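Local coordinates for protein iota-carrageenase (Alteromonas sp., PDB 1H80) that hydrolyses the beta-1,4 linkages within iota-carrageenan, a sulfated galactan of red algal cell walls, with inversion of anomeric configuration, at residues K244-V249 against D365-Q370; Q370-S375 against S445-N450. All blocks are in the same frame, centred on the assembly; numbering follows the deposited sequence. Where two conformers were deposited one is given.

Interaction 1 (K244-V249 against D365-Q370); sequences KGLAAV and DLKQDQ
Leu246 and Asp365 both place CG anti to the carbonyl carbon, with chi1 of -67° and -79°, and their side chains cross at about a right angle. The Leu246 side chain reaches the 365-370 segment mainly through its CD2 methyl. This CD2 lies 3.3 Å from Asp365 O and 3.5 Å from Asp365 CB. The same methyl comes within 4.3 Å of Lys367 CG, so it sits against the start of the segment and the aliphatic base of the lysine. One backbone hydrogen bond joins the two segments: Asp365 N gives its proton to Gly245 O over 3.0 Å, with an N-H...O angle of 155°. The Asp365 carboxylate lies against Gly245 and Lys244, with OD2 3.2 Å from Gly245 CA. OD2 is buried and accepts a hydrogen bond from Gly212 N. Arg464 donates to Lys244 O and makes a long, weak ion pair with Asp365 OD2. Without the carboxylate, as with an alanine here, Gly212 N would probably lose its acceptor and a gap would open beside Gly245. On the far side of the contact, Gln370 OE1 accepts a hydrogen bond from Lys367 N at 2.9 Å, closing the turn after the strand. Segment 244-249 is the loop between strands 231-243 and 250-252 of the parallel beta-helix. Strand 364-366, paired antiparallel with 399-401, meets this loop at Gly245 and lies outside the five-strand parallel sheet that holds 250-252.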
ATOM      1  N   LYS A 244       8.877   6.904   9.689  1.00 14.70           N
ATOM      2  CA  LYS A 244       7.896   7.088  10.755  1.00 15.44           C
ATOM      3  C   LYS A 244       6.651   6.231  10.558  1.00 15.30           C
ATOM      4  O   LYS A 244       5.532   6.675  10.814  1.00 16.44           O
ATOM      5  CB  LYS A 244       7.500   8.563  10.852  1.00 16.32           C
ATOM      6  CG  LYS A 244       8.676   9.490  11.102  1.00 18.81           C
ATOM      7  CD  LYS A 244       8.212  10.935  11.221  1.00 20.73           C
ATOM      8  CE  LYS A 244       9.384  11.871  11.465  1.00 22.95           C
ATOM      9  NZ  LYS A 244       8.945  13.291  11.582  1.00 25.83           N
ATOM     10  N   GLY A 245       6.848   4.995  10.113  1.00 14.73           N
ATOM     11  CA  GLY A 245       5.713   4.120   9.892  1.00 14.09           C
ATOM     12  C   GLY A 245       5.906   2.720  10.434  1.00 13.71           C
ATOM     13  O   GLY A 245       6.740   2.484  11.309  1.00 14.14           O
ATOM     14  N   LEU A 246       5.123   1.788   9.905  1.00 13.68           N
ATOM     15  CA  LEU A 246       5.187   0.393  10.322  1.00 14.04           C
ATOM     16  C   LEU A 246       6.310  -0.354   9.620  1.00 13.58           C
ATOM     17  O   LEU A 246       7.138  -0.996  10.263  1.00 14.54           O
ATOM     18  CB  LEU A 246       3.859  -0.308  10.028  1.00 15.60           C
ATOM     19  CG  LEU A 246       2.625   0.127  10.816  1.00 16.62           C
ATOM     20  CD1 LEU A 246       1.402  -0.605  10.276  1.00 18.61           C
ATOM     21  CD2 LEU A 246       2.817  -0.182  12.292  1.00 17.52           C
ATOM     22  N   ALA A 247       6.326  -0.275   8.292  1.00 14.12           N
ATOM     23  CA  ALA A 247       7.335  -0.961   7.497  1.00 13.30           C
ATOM     24  C   ALA A 247       7.309  -0.448   6.070  1.00 13.25           C
ATOM     25  O   ALA A 247       6.329   0.150   5.636  1.00 13.40           O
ATOM     26  CB  ALA A 247       7.067  -2.457   7.500  1.00 14.59           C
ATOM     27  N   ALA A 248       8.395  -0.682   5.344  1.00 12.88           N
ATOM     28  CA  ALA A 248       8.476  -0.260   3.954  1.00 12.93           C
ATOM     29  C   ALA A 248       7.778  -1.317   3.116  1.00 13.42           C
ATOM     30  O   ALA A 248       7.005  -1.009   2.214  1.00 12.84           O
ATOM     31  CB  ALA A 248       9.932  -0.136   3.530  1.00 13.32           C
ATOM     32  N   VAL A 249       8.061  -2.571   3.434  1.00 13.69           N
ATOM     33  CA  VAL A 249       7.484  -3.689   2.709  1.00 14.91           C
ATOM     34  C   VAL A 249       6.862  -4.671   3.682  1.00 15.41           C
ATOM     35  O   VAL A 249       7.479  -5.049   4.673  1.00 14.92           O
ATOM     36  CB  VAL A 249       8.560  -4.419   1.893  1.00 15.36           C
ATOM     37  CG1 VAL A 249       7.948  -5.624   1.198  1.00 16.97           C
ATOM     38  CG2 VAL A 249       9.174  -3.469   0.874  1.00 16.53           C
ATOM     39  N   ASP A 365       5.723   3.689  13.861  1.00 14.51           N
ATOM     40  CA  ASP A 365       4.350   3.284  14.154  1.00 14.89           C
ATOM     41  C   ASP A 365       4.530   1.889  14.738  1.00 15.10           C
ATOM     42  O   ASP A 365       5.220   1.053  14.155  1.00 14.97           O
ATOM     43  CB  ASP A 365       3.490   3.182  12.884  1.00 15.48           C
ATOM     44  CG  ASP A 365       3.015   4.531  12.374  0.40 15.52           C
ATOM     45  OD1 ASP A 365       2.835   5.459  13.189  0.40 16.38           O
ATOM     46  OD2 ASP A 365       2.792   4.654  11.148  0.40 15.73           O
ATOM     47  N   LEU A 366       3.916   1.638  15.888  1.00 15.02           N
ATOM     48  CA  LEU A 366       4.045   0.343  16.537  1.00 15.69           C
ATOM     49  C   LEU A 366       2.691  -0.239  16.896  1.00 15.43           C
ATOM     50  O   LEU A 366       1.770   0.486  17.253  1.00 15.71           O
ATOM     51  CB  LEU A 366       4.880   0.481  17.815  1.00 16.04           C
ATOM     52  CG  LEU A 366       6.296   1.034  17.645  1.00 16.68           C
ATOM     53  CD1 LEU A 366       6.909   1.341  19.009  1.00 17.59           C
ATOM     54  CD2 LEU A 366       7.143   0.022  16.887  1.00 16.77           C
ATOM     55  N   LYS A 367       2.580  -1.557  16.798  1.00 15.67           N
ATOM     56  CA  LYS A 367       1.347  -2.241  17.149  1.00 16.59           C
ATOM     57  C   LYS A 367       1.484  -2.691  18.596  1.00 16.56           C
ATOM     58  O   LYS A 367       2.589  -2.953  19.074  1.00 16.81           O
ATOM     59  CB  LYS A 367       1.126  -3.451  16.243  1.00 17.55           C
ATOM     60  CG  LYS A 367       0.967  -3.095  14.773  1.00 18.39           C
ATOM     61  CD  LYS A 367      -0.225  -2.172  14.531  1.00 21.01           C
ATOM     62  CE  LYS A 367      -1.543  -2.864  14.844  1.00 22.52           C
ATOM     63  NZ  LYS A 367      -2.725  -2.005  14.538  1.00 24.22           N
ATOM     64  N   GLN A 368       0.365  -2.775  19.301  1.00 17.03           N
ATOM     65  CA  GLN A 368       0.415  -3.186  20.697  1.00 17.02           C
ATOM     66  C   GLN A 368       1.095  -4.538  20.897  1.00 17.87           C
ATOM     67  O   GLN A 368       1.846  -4.713  21.859  1.00 16.61           O
ATOM     68  CB  GLN A 368      -0.994  -3.239  21.287  1.00 17.93           C
ATOM     69  CG  GLN A 368      -1.004  -3.385  22.800  1.00 18.87           C
ATOM     70  CD  GLN A 368      -2.407  -3.455  23.356  1.00 19.32           C
ATOM     71  OE1 GLN A 368      -3.030  -4.515  23.360  1.00 20.51           O
ATOM     72  NE2 GLN A 368      -2.923  -2.318  23.809  1.00 19.84           N
ATOM     73  N   ASP A 369       0.842  -5.490  19.998  1.00 17.78           N
ATOM     74  CA  ASP A 369       1.435  -6.818  20.132  1.00 19.43           C
ATOM     75  C   ASP A 369       2.917  -6.869  19.776  1.00 18.79           C
ATOM     76  O   ASP A 369       3.496  -7.947  19.665  1.00 20.16           O
ATOM     77  CB  ASP A 369       0.652  -7.857  19.308  1.00 20.95           C
ATOM     78  CG  ASP A 369       0.801  -7.670  17.805  1.00 23.47           C
ATOM     79  OD1 ASP A 369       1.474  -6.715  17.367  1.00 24.23           O
ATOM     80  OD2 ASP A 369       0.233  -8.496  17.054  1.00 25.71           O
ATOM     81  N   GLN A 370       3.527  -5.700  19.606  1.00 17.64           N
ATOM     82  CA  GLN A 370       4.950  -5.615  19.296  1.00 16.79           C
ATOM     83  C   GLN A 370       5.695  -4.949  20.447  1.00 16.11           C
ATOM     84  O   GLN A 370       6.912  -5.064  20.554  1.00 15.53           O
ATOM     85  CB  GLN A 370       5.184  -4.791  18.026  1.00 16.61           C
ATOM     86  CG  GLN A 370       4.529  -5.350  16.777  1.00 16.99           C
ATOM     87  CD  GLN A 370       4.710  -4.438  15.580  1.00 17.45           C
ATOM     88  OE1 GLN A 370       4.685  -3.213  15.713  1.00 16.74           O
ATOM     89  NE2 GLN A 370       4.874  -5.029  14.400  1.00 18.32           N
TER

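Interaction 2 (Q370-S375 against S445-N450); sequences QLDYFS and SSRVCN
Two loops of the C-terminal part meet here at the Cys449-Cys381 disulfide, whose Cys449 lies in 445-450. Segment 370-375 is a tight run of turns, and segment 445-450 passes along it in extended form. Asp372 is central. Its backbone O takes a weak hydrogen bond from Ser446 N at 3.3 Å, and Ser445 CB packs close to the same oxygen. The carboxylate is set over the backbone of Arg447, with OD1 3.4 Å from Arg447 CA; Arg447 CB also touches OD1. Water extends both carboxylate oxygens to the other loop. Water 1 donates to Asp372 OD1 and accepts a hydrogen bond from Val448 N at 3.0 Å. Water 2 donates to Asp372 OD2 at 2.7 Å and is also hydrogen-bonded to Ser445 OG. Tyr451 OH is a further partner of OD1. The apolar side is formed by Val448 and Cys449. CG1 of Val448 lies 3.8 Å from Ser375 CA, while its CG2 meets Phe374 CB at 4.0 Å. Cys449 SG approaches the Phe374 ring obliquely, 5.3 Å from its centroid, and touches Leu371 CB. The loops are therefore joined by one weak direct bond, two water bridges and apolar packing that includes one disulfide sulfur, and two waters and the Tyr451 hydroxyl probably ease the Asp372 charge.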
ATOM      1  N   GLN A 370       3.527  -5.700  19.606  1.00 17.64           N
ATOM      2  CA  GLN A 370       4.950  -5.615  19.296  1.00 16.79           C
ATOM      3  C   GLN A 370       5.695  -4.949  20.447  1.00 16.11           C
ATOM      4  O   GLN A 370       6.912  -5.064  20.554  1.00 15.53           O
ATOM      5  CB  GLN A 370       5.184  -4.791  18.026  1.00 16.61           C
ATOM      6  CG  GLN A 370       4.529  -5.350  16.777  1.00 16.99           C
ATOM      7  CD  GLN A 370       4.710  -4.438  15.580  1.00 17.45           C
ATOM      8  OE1 GLN A 370       4.685  -3.213  15.713  1.00 16.74           O
ATOM      9  NE2 GLN A 370       4.874  -5.029  14.400  1.00 18.32           N
ATOM     10  N   LEU A 371       4.955  -4.254  21.306  1.00 16.62           N
ATOM     11  CA  LEU A 371       5.554  -3.534  22.429  1.00 16.52           C
ATOM     12  C   LEU A 371       6.393  -4.374  23.378  1.00 16.53           C
ATOM     13  O   LEU A 371       7.348  -3.870  23.971  1.00 16.80           O
ATOM     14  CB  LEU A 371       4.474  -2.814  23.235  1.00 15.91           C
ATOM     15  CG  LEU A 371       3.680  -1.726  22.512  1.00 16.18           C
ATOM     16  CD1 LEU A 371       2.685  -1.109  23.486  1.00 16.56           C
ATOM     17  CD2 LEU A 371       4.625  -0.662  21.964  1.00 15.97           C
ATOM     18  N   ASP A 372       6.047  -5.646  23.525  1.00 16.97           N
ATOM     19  CA  ASP A 372       6.787  -6.514  24.426  1.00 17.47           C
ATOM     20  C   ASP A 372       8.201  -6.795  23.930  1.00 16.87           C
ATOM     21  O   ASP A 372       9.048  -7.266  24.684  1.00 17.32           O
ATOM     22  CB  ASP A 372       6.028  -7.826  24.636  1.00 18.03           C
ATOM     23  CG  ASP A 372       4.735  -7.635  25.418  1.00 20.08           C
ATOM     24  OD1 ASP A 372       4.422  -6.484  25.801  1.00 19.07           O
ATOM     25  OD2 ASP A 372       4.030  -8.641  25.651  1.00 21.21           O
ATOM     26  N   TYR A 373       8.465  -6.498  22.661  1.00 16.44           N
ATOM     27  CA  TYR A 373       9.796  -6.728  22.129  1.00 16.34           C
ATOM     28  C   TYR A 373      10.795  -5.678  22.605  1.00 16.53           C
ATOM     29  O   TYR A 373      11.979  -5.750  22.289  1.00 16.17           O
ATOM     30  CB  TYR A 373       9.747  -6.795  20.601  1.00 17.58           C
ATOM     31  CG  TYR A 373       9.058  -8.047  20.113  1.00 18.45           C
ATOM     32  CD1 TYR A 373       9.568  -9.309  20.425  1.00 20.14           C
ATOM     33  CD2 TYR A 373       7.877  -7.976  19.374  1.00 20.58           C
ATOM     34  CE1 TYR A 373       8.917 -10.471  20.017  1.00 21.16           C
ATOM     35  CE2 TYR A 373       7.218  -9.134  18.959  1.00 21.27           C
ATOM     36  CZ  TYR A 373       7.744 -10.376  19.287  1.00 22.01           C
ATOM     37  OH  TYR A 373       7.087 -11.520  18.896  1.00 23.79           O
ATOM     38  N   PHE A 374      10.317  -4.707  23.378  1.00 15.64           N
ATOM     39  CA  PHE A 374      11.202  -3.678  23.917  1.00 16.73           C
ATOM     40  C   PHE A 374      11.898  -4.204  25.169  1.00 17.30           C
ATOM     41  O   PHE A 374      12.804  -3.566  25.699  1.00 17.27           O
ATOM     42  CB  PHE A 374      10.414  -2.420  24.286  1.00 16.97           C
ATOM     43  CG  PHE A 374      10.135  -1.511  23.124  1.00 17.51           C
ATOM     44  CD1 PHE A 374      11.179  -0.998  22.360  1.00 18.04           C
ATOM     45  CD2 PHE A 374       8.832  -1.157  22.803  1.00 17.65           C
ATOM     46  CE1 PHE A 374      10.926  -0.140  21.289  1.00 18.18           C
ATOM     47  CE2 PHE A 374       8.566  -0.300  21.734  1.00 17.32           C
ATOM     48  CZ  PHE A 374       9.615   0.209  20.977  1.00 17.61           C
ATOM     49  N   SER A 375      11.479  -5.379  25.629  1.00 17.66           N
ATOM     50  CA  SER A 375      12.040  -5.968  26.842  1.00 18.55           C
ATOM     51  C   SER A 375      13.562  -6.084  26.871  1.00 19.14           C
ATOM     52  O   SER A 375      14.169  -6.015  27.942  1.00 19.77           O
ATOM     53  CB  SER A 375      11.431  -7.352  27.084  1.00 18.28           C
ATOM     54  OG  SER A 375      11.824  -8.272  26.081  1.00 19.00           O
ATOM     55  N   SER A 445      10.062 -12.279  24.609  1.00 19.81           N
ATOM     56  CA  SER A 445       9.558 -10.954  24.930  1.00 20.33           C
ATOM     57  C   SER A 445       8.865 -10.981  26.285  1.00 21.18           C
ATOM     58  O   SER A 445       8.585 -12.047  26.830  1.00 20.71           O
ATOM     59  CB  SER A 445       8.571 -10.484  23.859  1.00 20.58           C
ATOM     60  OG  SER A 445       7.425 -11.317  23.819  1.00 21.13           O
ATOM     61  N   SER A 446       8.599  -9.798  26.826  1.00 22.20           N
ATOM     62  CA  SER A 446       7.928  -9.669  28.113  1.00 23.32           C
ATOM     63  C   SER A 446       7.318  -8.278  28.172  1.00 24.01           C
ATOM     64  O   SER A 446       7.853  -7.338  27.580  1.00 24.21           O
ATOM     65  CB  SER A 446       8.927  -9.859  29.259  1.00 24.32           C
ATOM     66  OG  SER A 446       9.950  -8.882  29.218  0.50 25.40           O
ATOM     67  N   ARG A 447       6.200  -8.141  28.875  1.00 24.35           N
ATOM     68  CA  ARG A 447       5.548  -6.844  28.971  1.00 25.02           C
ATOM     69  C   ARG A 447       6.333  -5.862  29.830  1.00 24.68           C
ATOM     70  O   ARG A 447       6.555  -6.094  31.019  1.00 25.13           O
ATOM     71  CB  ARG A 447       4.128  -6.985  29.523  1.00 26.46           C
ATOM     72  CG  ARG A 447       3.431  -5.644  29.681  1.00 28.56           C
ATOM     73  CD  ARG A 447       1.930  -5.781  29.829  1.00 30.30           C
ATOM     74  NE  ARG A 447       1.307  -4.474  30.019  0.50 31.59           N
ATOM     75  CZ  ARG A 447      -0.003  -4.258  30.009  0.50 32.39           C
ATOM     76  NH1 ARG A 447      -0.843  -5.264  29.813  0.50 32.69           N
ATOM     77  NH2 ARG A 447      -0.474  -3.032  30.198  0.50 32.76           N
ATOM     78  N   VAL A 448       6.750  -4.764  29.212  1.00 23.99           N
ATOM     79  CA  VAL A 448       7.506  -3.736  29.903  1.00 23.05           C
ATOM     80  C   VAL A 448       6.809  -2.392  29.721  1.00 22.74           C
ATOM     81  O   VAL A 448       7.164  -1.406  30.368  1.00 23.11           O
ATOM     82  CB  VAL A 448       8.957  -3.657  29.361  1.00 22.43           C
ATOM     83  CG1 VAL A 448       9.690  -4.954  29.658  1.00 22.63           C
ATOM     84  CG2 VAL A 448       8.952  -3.417  27.861  1.00 22.32           C
ATOM     85  N   CYS A 449       5.808  -2.357  28.841  1.00 21.77           N
ATOM     86  CA  CYS A 449       5.070  -1.126  28.577  1.00 21.45           C
ATOM     87  C   CYS A 449       3.705  -1.110  29.232  1.00 21.58           C
ATOM     88  O   CYS A 449       3.068  -2.151  29.394  1.00 22.35           O
ATOM     89  CB  CYS A 449       4.880  -0.911  27.072  1.00 21.90           C
ATOM     90  SG  CYS A 449       6.436  -0.741  26.147  1.00 23.64           S
ATOM     91  N   ASN A 450       3.269   0.089  29.604  1.00 20.92           N
ATOM     92  CA  ASN A 450       1.966   0.292  30.219  1.00 20.57           C
ATOM     93  C   ASN A 450       1.046   0.580  29.041  1.00 19.92           C
ATOM     94  O   ASN A 450       0.917   1.725  28.610  1.00 19.48           O
ATOM     95  CB  ASN A 450       2.010   1.497  31.159  1.00 21.37           C
ATOM     96  CG  ASN A 450       0.745   1.643  31.977  1.00 22.15           C
ATOM     97  OD1 ASN A 450      -0.347   1.287  31.525  1.00 22.31           O
ATOM     98  ND2 ASN A 450       0.880   2.186  33.183  1.00 22.26           N
TER
HETATM   99  O   HOH W   1       5.654  -4.124  26.523  1.00 19.35           O
HETATM  100  O   HOH W   2       5.412 -10.936  25.796  1.00 33.40           O

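Interactions 1 and 2 lie with their centres about 14 Å apart, on the same side of the chain's centre. They come in series along the chain and share Gln370, which ends the 365-370 segment and begins the 370-375 segment. They also touch directly: Leu366 CD1 packs on Phe374 CZ at 3.5 Å. Interaction 1 is buried and includes a loop of the beta-helix. Interaction 2 is farther out, about 27 Å from the centre of the chain, and only partly buried. Together they run outward from the loop between strands 231-243 and 250-252, through strand 364-366, to the disulfide-bonded loop at 445-450, linking the C-terminal loops to the beta-helix.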